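Lmo0305 protein (Listeria monocytogenes, PDB 3PJ0) is of unknown function but has the fold of pyridoxal-phosphate-dependent enzymes of the aminotransferase type and carries that cofactor covalently bound to one of its lysines. Local coordinates at residues L39-Y44 with L239-P244; V294-S299 with C330-S335; R90-H95 with P137-L142; G152-F157 with P186-S191. All coordinates share one frame; numbering follows the deposited sequence. Where two conformers were deposited one is given.

Contact 1. Residues L39-Y44 with L239-P244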
# COMPACT_ATOMS: atom_id res chain seq x y z
N LEU A 39 15.37 15.53 0.57
CA LEU A 39 15.02 14.66 1.68
C LEU A 39 15.00 13.23 1.20
O LEU A 39 14.35 12.91 0.21
CB LEU A 39 13.64 15.01 2.28
CG LEU A 39 13.12 14.11 3.38
CD1 LEU A 39 14.10 14.08 4.59
CD2 LEU A 39 11.69 14.55 3.77
N GLU A 40 15.72 12.36 1.92
CA GLU A 40 15.82 10.99 1.50
C GLU A 40 14.55 10.20 1.80
O GLU A 40 13.94 10.34 2.84
CB GLU A 40 17.02 10.29 2.15
CG GLU A 40 18.39 10.75 1.61
CD GLU A 40 18.75 10.15 0.25
OE1 GLU A 40 18.35 9.00 -0.06
OE2 GLU A 40 19.47 10.83 -0.51
N SER A 41 14.22 9.34 0.86
CA SER A 41 13.13 8.44 1.02
C SER A 41 13.42 7.43 2.13
O SER A 41 14.59 7.05 2.37
CB SER A 41 12.90 7.63 -0.27
OG SER A 41 11.88 6.64 -0.07
N ASP A 42 12.34 7.02 2.78
CA ASP A 42 12.38 5.86 3.66
C ASP A 42 12.72 4.66 2.73
O ASP A 42 12.50 4.73 1.50
CB ASP A 42 11.03 5.65 4.38
CG ASP A 42 9.82 5.55 3.41
OD1 ASP A 42 9.63 6.48 2.60
OD2 ASP A 42 9.01 4.58 3.50
N ILE A 43 13.26 3.58 3.31
CA ILE A 43 13.65 2.38 2.59
C ILE A 43 13.13 1.13 3.36
O ILE A 43 13.63 0.81 4.45
CB ILE A 43 15.18 2.31 2.47
CG1 ILE A 43 15.71 3.57 1.75
CG2 ILE A 43 15.62 0.98 1.77
CD1 ILE A 43 15.15 3.77 0.35
N TYR A 44 12.11 0.49 2.81
CA TYR A 44 11.50 -0.72 3.40
C TYR A 44 11.32 -0.63 4.91
O TYR A 44 11.85 -1.45 5.66
CB TYR A 44 12.31 -1.98 3.04
CG TYR A 44 12.41 -2.24 1.57
CD1 TYR A 44 11.26 -2.53 0.81
CD2 TYR A 44 13.66 -2.20 0.90
CE1 TYR A 44 11.37 -2.77 -0.56
CE2 TYR A 44 13.75 -2.41 -0.47
CZ TYR A 44 12.61 -2.70 -1.19
OH TYR A 44 12.72 -2.96 -2.54
N LEU A 239 6.34 -1.42 1.54
CA LEU A 239 6.76 -0.83 0.27
C LEU A 239 8.13 -0.20 0.45
O LEU A 239 8.46 0.28 1.55
CB LEU A 239 5.72 0.21 -0.16
CG LEU A 239 4.49 -0.23 -0.98
CD1 LEU A 239 3.78 -1.46 -0.48
CD2 LEU A 239 3.50 0.92 -1.16
N ILE A 240 8.91 -0.15 -0.62
CA ILE A 240 10.20 0.51 -0.55
C ILE A 240 10.07 1.94 -0.01
O ILE A 240 10.80 2.32 0.89
CB ILE A 240 11.00 0.51 -1.92
CG1 ILE A 240 12.37 1.18 -1.73
CG2 ILE A 240 10.24 1.22 -3.08
CD1 ILE A 240 13.36 0.87 -2.83
N SER A 241 9.09 2.68 -0.51
CA SER A 241 8.95 4.10 -0.17
C SER A 241 7.50 4.46 0.14
O SER A 241 6.65 4.48 -0.79
CB SER A 241 9.38 4.96 -1.36
OG SER A 241 10.76 4.81 -1.67
N LEU A 242 7.24 4.72 1.40
CA LEU A 242 5.90 5.18 1.85
C LEU A 242 5.86 6.70 2.08
O LEU A 242 4.79 7.24 2.42
CB LEU A 242 5.50 4.43 3.14
CG LEU A 242 5.11 2.97 2.90
CD1 LEU A 242 5.07 2.17 4.22
CD2 LEU A 242 3.76 2.83 2.15
N TYR A 243 6.96 7.41 1.85
CA TYR A 243 6.96 8.85 2.13
C TYR A 243 5.82 9.70 1.49
O TYR A 243 5.41 10.67 2.12
CB TYR A 243 8.32 9.51 1.85
CG TYR A 243 8.66 9.66 0.40
CD1 TYR A 243 8.19 10.75 -0.34
CD2 TYR A 243 9.47 8.73 -0.25
CE1 TYR A 243 8.51 10.87 -1.69
CE2 TYR A 243 9.79 8.87 -1.59
CZ TYR A 243 9.31 9.93 -2.30
OH TYR A 243 9.62 10.07 -3.63
N PRO A 244 5.32 9.34 0.27
CA PRO A 244 4.24 10.20 -0.21
C PRO A 244 3.05 10.29 0.73
O PRO A 244 2.44 11.37 0.87
CB PRO A 244 3.87 9.58 -1.58
CG PRO A 244 5.13 8.88 -2.03
CD PRO A 244 5.75 8.36 -0.74
O HOH W 1 8.91 1.95 3.69
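Asp42 brings both carboxylate oxygens against the backbone of Leu242 and Tyr243. Its OD2 takes Leu242 N at 2.8 Å on the syn lone pair, in a nearly straight bond (168° at the hydrogen), whereas OD1 receives Tyr243 N at 2.9 Å in a bent, weak one. Aspartate suits this place because it has two acceptors on a short stem, and CG stands between backbone N and carbonyl carbon (chi1 55°), from where it faces two successive amides. Beside it, Ser41 OG, which donates to Asp42 O, lies 2.7 Å from Ser241 OG, close enough for a hydrogen bond from Ser241, although that proton has another acceptor within reach. The residues met here lead into helix 243-256, so a carboxylate would probably be favoured by the partial positive charge of the helix start; the opposing segment belongs to the loop ahead of helix 48-61. Further along, Tyr44 N bonds Ile240 O at 3.0 Å, and the Tyr44 ring lays one face over Ile240, whose CA is 3.8 Å from the ring centroid. A water sits 2.6 Å from Asp42 OD2 and 2.8 Å from Leu239 O. Outside this shell, Val49 and Ile50 pack on the Asp42 side chain. The second subunit supplies Tyr207, whose hydroxyl is hydrogen-bonded to Tyr44 OH, and Ile213, which packs on Ile240 and Tyr243, placing the contact at the dimer interface.

Contact 2. Residues V294-S299 with C330-S335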
# COMPACT_ATOMS: atom_id res chain seq x y z
N VAL A 294 -28.47 11.84 8.88
CA VAL A 294 -29.73 12.62 8.77
C VAL A 294 -30.77 11.69 8.17
O VAL A 294 -30.54 11.09 7.13
CB VAL A 294 -29.52 13.84 7.84
CG1 VAL A 294 -30.79 14.65 7.66
CG2 VAL A 294 -28.35 14.73 8.37
N TYR A 295 -31.91 11.56 8.84
CA TYR A 295 -32.97 10.66 8.44
C TYR A 295 -34.20 11.45 8.09
O TYR A 295 -34.54 12.41 8.78
CB TYR A 295 -33.32 9.70 9.59
CG TYR A 295 -32.47 8.46 9.68
CD1 TYR A 295 -31.15 8.52 10.16
CD2 TYR A 295 -32.98 7.22 9.32
CE1 TYR A 295 -30.36 7.38 10.25
CE2 TYR A 295 -32.21 6.06 9.42
CZ TYR A 295 -30.90 6.14 9.89
OH TYR A 295 -30.13 5.00 9.97
N PHE A 296 -34.90 10.99 7.06
CA PHE A 296 -36.09 11.64 6.56
C PHE A 296 -37.28 10.70 6.59
O PHE A 296 -37.12 9.49 6.40
CB PHE A 296 -35.89 12.04 5.11
CG PHE A 296 -34.84 13.07 4.90
CD1 PHE A 296 -33.51 12.69 4.73
CD2 PHE A 296 -35.17 14.42 4.83
CE1 PHE A 296 -32.54 13.63 4.52
CE2 PHE A 296 -34.20 15.39 4.63
CZ PHE A 296 -32.88 15.00 4.47
N GLU A 297 -38.46 11.29 6.80
CA GLU A 297 -39.72 10.55 6.80
C GLU A 297 -40.37 10.56 5.41
O GLU A 297 -41.59 10.77 5.27
CB GLU A 297 -40.70 11.11 7.83
CG GLU A 297 -40.26 10.94 9.27
CD GLU A 297 -41.21 11.63 10.24
OE1 GLU A 297 -42.37 11.92 9.86
OE2 GLU A 297 -40.81 11.90 11.40
N ASN A 298 -39.53 10.37 4.39
CA ASN A 298 -39.96 10.27 3.00
C ASN A 298 -39.01 9.38 2.26
O ASN A 298 -37.88 9.14 2.71
CB ASN A 298 -40.02 11.65 2.34
CG ASN A 298 -41.22 12.45 2.80
OD1 ASN A 298 -42.36 12.16 2.41
ND2 ASN A 298 -40.97 13.45 3.64
N SER A 299 -39.46 8.86 1.13
CA SER A 299 -38.65 7.95 0.33
C SER A 299 -37.45 8.67 -0.27
O SER A 299 -37.47 9.89 -0.42
CB SER A 299 -39.47 7.39 -0.82
OG SER A 299 -39.74 8.42 -1.76
N CYS A 330 -35.37 7.40 4.28
CA CYS A 330 -34.03 7.38 3.72
C CYS A 330 -33.09 8.20 4.61
O CYS A 330 -33.56 8.97 5.49
CB CYS A 330 -34.01 7.92 2.29
SG CYS A 330 -34.50 9.66 2.17
N ALA A 331 -31.79 8.08 4.36
CA ALA A 331 -30.80 8.79 5.16
C ALA A 331 -29.49 9.04 4.42
O ALA A 331 -29.24 8.44 3.38
CB ALA A 331 -30.50 7.96 6.46
N PHE A 332 -28.65 9.91 5.00
CA PHE A 332 -27.30 10.15 4.50
C PHE A 332 -26.42 10.59 5.63
O PHE A 332 -26.91 10.93 6.72
CB PHE A 332 -27.23 11.17 3.35
CG PHE A 332 -27.56 12.57 3.76
CD1 PHE A 332 -26.58 13.41 4.25
CD2 PHE A 332 -28.84 13.07 3.66
CE1 PHE A 332 -26.90 14.71 4.64
CE2 PHE A 332 -29.13 14.37 4.00
CZ PHE A 332 -28.16 15.18 4.51
N GLU A 333 -25.13 10.51 5.40
CA GLU A 333 -24.13 10.87 6.38
C GLU A 333 -23.47 12.22 6.10
O GLU A 333 -23.17 12.55 4.94
CB GLU A 333 -23.05 9.78 6.38
CG GLU A 333 -21.81 10.05 7.15
CD GLU A 333 -20.90 8.85 7.15
OE1 GLU A 333 -21.20 7.91 7.91
OE2 GLU A 333 -19.94 8.83 6.34
N VAL A 334 -23.19 12.98 7.17
CA VAL A 334 -22.43 14.21 7.11
C VAL A 334 -21.20 14.10 8.01
O VAL A 334 -21.34 13.65 9.17
CB VAL A 334 -23.20 15.43 7.68
CG1 VAL A 334 -22.37 16.72 7.45
CG2 VAL A 334 -24.59 15.54 7.08
N SER A 335 -20.01 14.38 7.47
CA SER A 335 -18.79 14.47 8.28
C SER A 335 -18.24 15.88 8.08
O SER A 335 -17.79 16.21 6.99
CB SER A 335 -17.74 13.41 7.91
OG SER A 335 -18.25 12.10 8.09
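The first torsions of Phe296 and Phe332 bring their rings together. In Phe332, CG lies between backbone N and carbonyl carbon (chi1 68°); in Phe296 it is swung opposite the carbonyl carbon (chi1 -65°), and the side chains cross at a slant, with Phe296 CE1 3.5 Å from Phe332 CE2. Phe332 CE2 lies at the edge of the Phe296 ring. Val294 runs alongside Phe332 and sets its CB over the phenyl face, 4.1 Å from the centroid, a CH-pi contact to which a branched residue presents a broad apolar surface. Cys330 SG approaches the Phe296 ring obliquely, a sulfur-aromatic contact 5.1 Å from the centroid. On the other face of the sheet Tyr295 and Ala331 form a non-hydrogen-bonded pair: Ala331 CB stands above the middle of the Tyr295 ring, 3.6 Å from its centroid, and a methyl is small enough to let the ring lie flat across the neighbouring strand. The backbones are antiparallel neighbours in the four-stranded sheet of the smaller C-terminal part of the fold. Val294 N reaches Phe332 O at 2.8 Å and Phe296 N reaches Cys330 O at 2.9 Å; the return bond from Cys330 N to Phe296 O is weak. The chemistry is thus divided: backbone bonds fix the register, while apolar, aromatic and sulfur contacts join the two strands on the buried face, which helix 300-314 covers through Ile303.

Contact 3. Residues R90-H95 with P137-L142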
# COMPACT_ATOMS: atom_id res chain seq x y z
N ARG A 90 -8.63 -18.26 17.78
CA ARG A 90 -8.97 -17.56 16.52
C ARG A 90 -10.35 -16.92 16.51
O ARG A 90 -10.83 -16.48 15.45
CB ARG A 90 -8.78 -18.49 15.30
CG ARG A 90 -7.32 -18.88 15.00
CD ARG A 90 -6.50 -17.88 14.19
NE ARG A 90 -5.19 -18.46 13.90
CZ ARG A 90 -4.72 -18.88 12.73
NH1 ARG A 90 -5.35 -18.67 11.57
NH2 ARG A 90 -3.51 -19.45 12.72
N ARG A 91 -11.04 -16.88 17.66
CA ARG A 91 -12.32 -16.17 17.71
C ARG A 91 -12.06 -14.75 18.22
O ARG A 91 -11.22 -14.54 19.10
CB ARG A 91 -13.34 -16.88 18.62
CG ARG A 91 -14.15 -18.00 17.94
CD ARG A 91 -13.30 -19.14 17.49
NE ARG A 91 -12.56 -19.72 18.61
CZ ARG A 91 -11.60 -20.64 18.50
NH1 ARG A 91 -11.26 -21.12 17.31
NH2 ARG A 91 -10.98 -21.08 19.60
N VAL A 92 -12.75 -13.78 17.64
CA VAL A 92 -12.73 -12.38 18.11
C VAL A 92 -14.17 -11.90 18.23
O VAL A 92 -15.08 -12.59 17.76
CB VAL A 92 -11.94 -11.43 17.20
CG1 VAL A 92 -10.51 -11.92 17.07
CG2 VAL A 92 -12.57 -11.30 15.81
N ALA A 93 -14.39 -10.72 18.81
CA ALA A 93 -15.73 -10.19 18.93
C ALA A 93 -15.78 -8.70 18.63
O ALA A 93 -14.89 -7.94 19.02
CB ALA A 93 -16.33 -10.49 20.34
N TYR A 94 -16.80 -8.30 17.90
CA TYR A 94 -16.99 -6.91 17.58
C TYR A 94 -18.42 -6.60 17.11
O TYR A 94 -19.23 -7.51 16.92
CB TYR A 94 -15.96 -6.45 16.57
CG TYR A 94 -15.83 -7.24 15.25
CD1 TYR A 94 -16.93 -7.65 14.51
CD2 TYR A 94 -14.55 -7.48 14.70
CE1 TYR A 94 -16.77 -8.32 13.28
CE2 TYR A 94 -14.39 -8.12 13.48
CZ TYR A 94 -15.48 -8.55 12.77
OH TYR A 94 -15.26 -9.19 11.56
N HIS A 95 -18.71 -5.31 16.91
CA HIS A 95 -20.02 -4.88 16.46
C HIS A 95 -20.31 -5.51 15.07
O HIS A 95 -19.40 -5.66 14.25
CB HIS A 95 -20.05 -3.35 16.36
CG HIS A 95 -21.42 -2.78 16.11
ND1 HIS A 95 -21.94 -2.65 14.85
CD2 HIS A 95 -22.35 -2.28 16.96
CE1 HIS A 95 -23.16 -2.12 14.93
NE2 HIS A 95 -23.42 -1.89 16.21
N PRO A 137 -15.09 -18.31 24.54
CA PRO A 137 -14.05 -17.32 24.80
C PRO A 137 -13.50 -16.72 23.51
O PRO A 137 -13.57 -17.36 22.44
CB PRO A 137 -12.96 -18.11 25.54
CG PRO A 137 -13.60 -19.41 25.92
CD PRO A 137 -14.66 -19.66 24.93
N VAL A 138 -12.95 -15.52 23.63
CA VAL A 138 -12.35 -14.82 22.49
C VAL A 138 -10.95 -14.32 22.83
O VAL A 138 -10.64 -14.09 24.00
CB VAL A 138 -13.22 -13.62 22.03
CG1 VAL A 138 -14.54 -14.16 21.45
CG2 VAL A 138 -13.46 -12.61 23.19
N SER A 139 -10.08 -14.20 21.82
CA SER A 139 -8.74 -13.65 22.04
C SER A 139 -8.79 -12.14 22.19
O SER A 139 -8.01 -11.56 22.96
CB SER A 139 -7.78 -13.99 20.89
OG SER A 139 -8.32 -13.62 19.63
N SER A 140 -9.66 -11.50 21.41
CA SER A 140 -9.82 -10.06 21.51
C SER A 140 -11.23 -9.57 21.19
O SER A 140 -12.07 -10.28 20.57
CB SER A 140 -8.85 -9.36 20.54
OG SER A 140 -9.29 -9.56 19.23
N VAL A 141 -11.48 -8.36 21.67
CA VAL A 141 -12.67 -7.59 21.37
C VAL A 141 -12.12 -6.35 20.67
O VAL A 141 -11.09 -5.78 21.07
CB VAL A 141 -13.44 -7.20 22.66
CG1 VAL A 141 -14.51 -6.14 22.40
CG2 VAL A 141 -14.08 -8.43 23.28
N LEU A 142 -12.83 -5.93 19.64
CA LEU A 142 -12.48 -4.73 18.89
C LEU A 142 -13.60 -3.75 19.10
O LEU A 142 -14.77 -4.11 19.01
CB LEU A 142 -12.31 -5.05 17.40
CG LEU A 142 -12.08 -3.89 16.41
CD1 LEU A 142 -11.37 -4.43 15.14
CD2 LEU A 142 -13.36 -3.12 16.01
O HOH W 2 -13.62 -19.90 21.44
O HOH W 3 -16.82 -3.13 17.62
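Ala93 and Val141 turn their side chains to the same face of the central sheet, a parallel pair on neighbouring strands of the mixed seven-stranded sheet that marks fold type I of pyridoxal-phosphate enzymes. Ala93 CB sits 4.2 Å from Val141 CG2 and equally far from Val138 CG1, so a methyl fits beside two valine branches. Val92 presents CG1 alongside the Ser140 hydroxyl, with CG1 to OG at 3.4 Å. Tyr94 meets Leu142 through its stem, CB to CB at 4.0 Å. With CG between backbone N and carbonyl carbon (chi1 54°), the far end of its ring leads away from segment 137-142 and takes its hydroxyl to Glu101, while Leu142 CB lies at the ring's edge, near its plane. Two backbone bonds hold Ala93: its N to Ser140 O, somewhat bent, and its O to Leu142 N, nearly collinear with the carbonyl. Strand 115-118 lies beyond 91-94 and strand 173-178 beyond 140-144, while helix 72-87 packs on Ser140 and Leu142. Where the strands begin, Arg91 O accepts Ser139 N at 3.0 Å, and where they leave each other a water bridges His95 N, 3.0 Å away, and Leu142 O, 2.7 Å away.

Contact 4. Residues G152-F157 with P186-S191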
# COMPACT_ATOMS: atom_id res chain seq x y z
N GLY A 152 -22.11 7.47 14.16
CA GLY A 152 -21.02 8.00 14.96
C GLY A 152 -21.46 8.04 16.42
O GLY A 152 -21.46 9.12 17.06
N GLN A 153 -21.85 6.90 16.95
CA GLN A 153 -22.26 6.84 18.36
C GLN A 153 -21.12 6.38 19.29
O GLN A 153 -20.22 5.62 18.88
CB GLN A 153 -23.47 5.90 18.51
CG GLN A 153 -24.75 6.31 17.77
CD GLN A 153 -25.93 5.40 18.08
OE1 GLN A 153 -26.17 5.03 19.26
NE2 GLN A 153 -26.71 5.08 17.06
N LEU A 154 -21.20 6.84 20.56
CA LEU A 154 -20.20 6.51 21.57
C LEU A 154 -20.81 6.08 22.88
O LEU A 154 -21.81 6.64 23.31
CB LEU A 154 -19.36 7.78 21.90
CG LEU A 154 -18.37 8.27 20.84
CD1 LEU A 154 -17.81 9.65 21.19
CD2 LEU A 154 -17.24 7.24 20.69
N PRO A 155 -20.19 5.09 23.54
CA PRO A 155 -20.60 4.81 24.90
C PRO A 155 -20.04 5.91 25.83
O PRO A 155 -19.04 6.58 25.52
CB PRO A 155 -19.90 3.49 25.20
CG PRO A 155 -18.65 3.55 24.40
CD PRO A 155 -19.10 4.21 23.10
N ALA A 156 -20.69 6.09 26.97
CA ALA A 156 -20.12 6.96 27.99
C ALA A 156 -18.68 6.47 28.27
O ALA A 156 -18.39 5.27 28.18
CB ALA A 156 -20.96 6.87 29.25
N PHE A 157 -17.78 7.40 28.60
CA PHE A 157 -16.40 7.01 28.85
C PHE A 157 -16.30 5.98 29.98
O PHE A 157 -15.57 5.00 29.87
CB PHE A 157 -15.48 8.22 29.11
CG PHE A 157 -14.01 7.88 29.01
CD1 PHE A 157 -13.40 7.77 27.77
CD2 PHE A 157 -13.26 7.59 30.15
CE1 PHE A 157 -12.05 7.42 27.67
CE2 PHE A 157 -11.91 7.24 30.05
CZ PHE A 157 -11.32 7.15 28.81
N PRO A 186 -12.77 15.89 21.65
CA PRO A 186 -13.55 17.03 22.23
C PRO A 186 -14.76 16.62 23.09
O PRO A 186 -14.94 17.14 24.21
CB PRO A 186 -14.00 17.82 20.99
CG PRO A 186 -12.99 17.45 19.92
CD PRO A 186 -12.63 16.00 20.18
N PHE A 187 -15.54 15.64 22.63
CA PHE A 187 -16.71 15.16 23.37
C PHE A 187 -16.31 14.45 24.66
O PHE A 187 -16.85 14.73 25.71
CB PHE A 187 -17.58 14.22 22.53
CG PHE A 187 -18.62 13.51 23.34
CD1 PHE A 187 -19.77 14.17 23.72
CD2 PHE A 187 -18.42 12.21 23.78
CE1 PHE A 187 -20.73 13.51 24.52
CE2 PHE A 187 -19.36 11.57 24.56
CZ PHE A 187 -20.52 12.22 24.95
N TYR A 188 -15.33 13.56 24.58
CA TYR A 188 -14.89 12.87 25.78
C TYR A 188 -14.12 13.75 26.77
O TYR A 188 -14.06 13.43 27.93
CB TYR A 188 -14.06 11.64 25.44
CG TYR A 188 -14.82 10.38 25.10
CD1 TYR A 188 -16.01 10.03 25.74
CD2 TYR A 188 -14.26 9.45 24.24
CE1 TYR A 188 -16.67 8.81 25.46
CE2 TYR A 188 -14.89 8.22 23.96
CZ TYR A 188 -16.08 7.90 24.59
OH TYR A 188 -16.67 6.67 24.28
N GLN A 189 -13.56 14.86 26.31
CA GLN A 189 -12.71 15.70 27.16
C GLN A 189 -11.55 14.83 27.74
O GLN A 189 -11.16 14.93 28.92
CB GLN A 189 -13.54 16.49 28.17
CG GLN A 189 -14.33 17.62 27.49
CD GLN A 189 -13.41 18.70 26.95
OE1 GLN A 189 -12.71 19.35 27.74
NE2 GLN A 189 -13.37 18.88 25.62
N LYS A 190 -11.04 13.97 26.86
CA LYS A 190 -9.91 13.05 27.13
C LYS A 190 -8.90 13.20 26.00
O LYS A 190 -9.28 13.40 24.86
CB LYS A 190 -10.37 11.59 27.18
CG LYS A 190 -11.35 11.28 28.32
CD LYS A 190 -10.69 11.17 29.68
CE LYS A 190 -11.71 11.04 30.78
NZ LYS A 190 -11.10 10.64 32.09
N SER A 191 -7.61 13.08 26.30
CA SER A 191 -6.61 13.11 25.23
C SER A 191 -6.61 11.77 24.48
O SER A 191 -7.11 10.76 24.99
CB SER A 191 -5.22 13.30 25.79
OG SER A 191 -4.89 12.22 26.64
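Tyr188 lies between Leu154 and Phe157, which meet opposite faces of its ring. Phe157 has CG anti to its own backbone N (chi1 -165°), which carries its ring across the tyrosine at nearly a right angle. The result is a T-shaped stack: the Phe157 edge, led by CD1, points to the middle of the Tyr188 face, with centroids 5.2 Å apart and planes at 77°. Over the other face Leu154 places CD1 toward the rim, and the same methyl touches Phe187 CD2 at 3.7 Å as the two side chains run antiparallel past one another. A tyrosine suits this place because its flat ring offers a face to each neighbour while its hydroxyl has an acceptor at the edge: Tyr188 OH donates to Pro155 O at 2.7 Å, from slightly outside the carbonyl plane. Phe157 is the first residue of helix 157-170, after Ala156 at the N-cap, and Tyr188 is the last of helix 185-188, so the contact joins the start of one helix to the end of another in the large cofactor-binding domain. Past that end, Gln189 takes a positive phi and the chain turns. Lys190 then bends at chi2 (-76°), laying its aliphatic part across Phe157: CG is 4.0 Å from the ring centroid, over the centre, and CE is 3.8 Å from Phe157 CD2. Ile195 of helix 192-196 packs on Phe157, Tyr188 and Lys190, and Phe264 of helix 260-275 on Phe187.

In the fold
Contact 1 spans the longest stretch of chain, pairing residues near 40 with residues near 240; contacts 3 and 4 fall one after the other within that span, and contact 2 follows it. Contact 3 lies in the central seven-stranded sheet. Contact 4 joins a loop that follows strand 140-144, used by contact 3, to the end of helix 185-188; their centres are about 23 Å apart. Contact 2 belongs to the separate four-stranded antiparallel sheet, about 24 Å from contact 4 and about 42 Å from contact 1, centre to centre, and across the chain's centre from contact 1. Contact 1 alone touches the second subunit, so tertiary packing and dimer assembly here involve different parts of the chain.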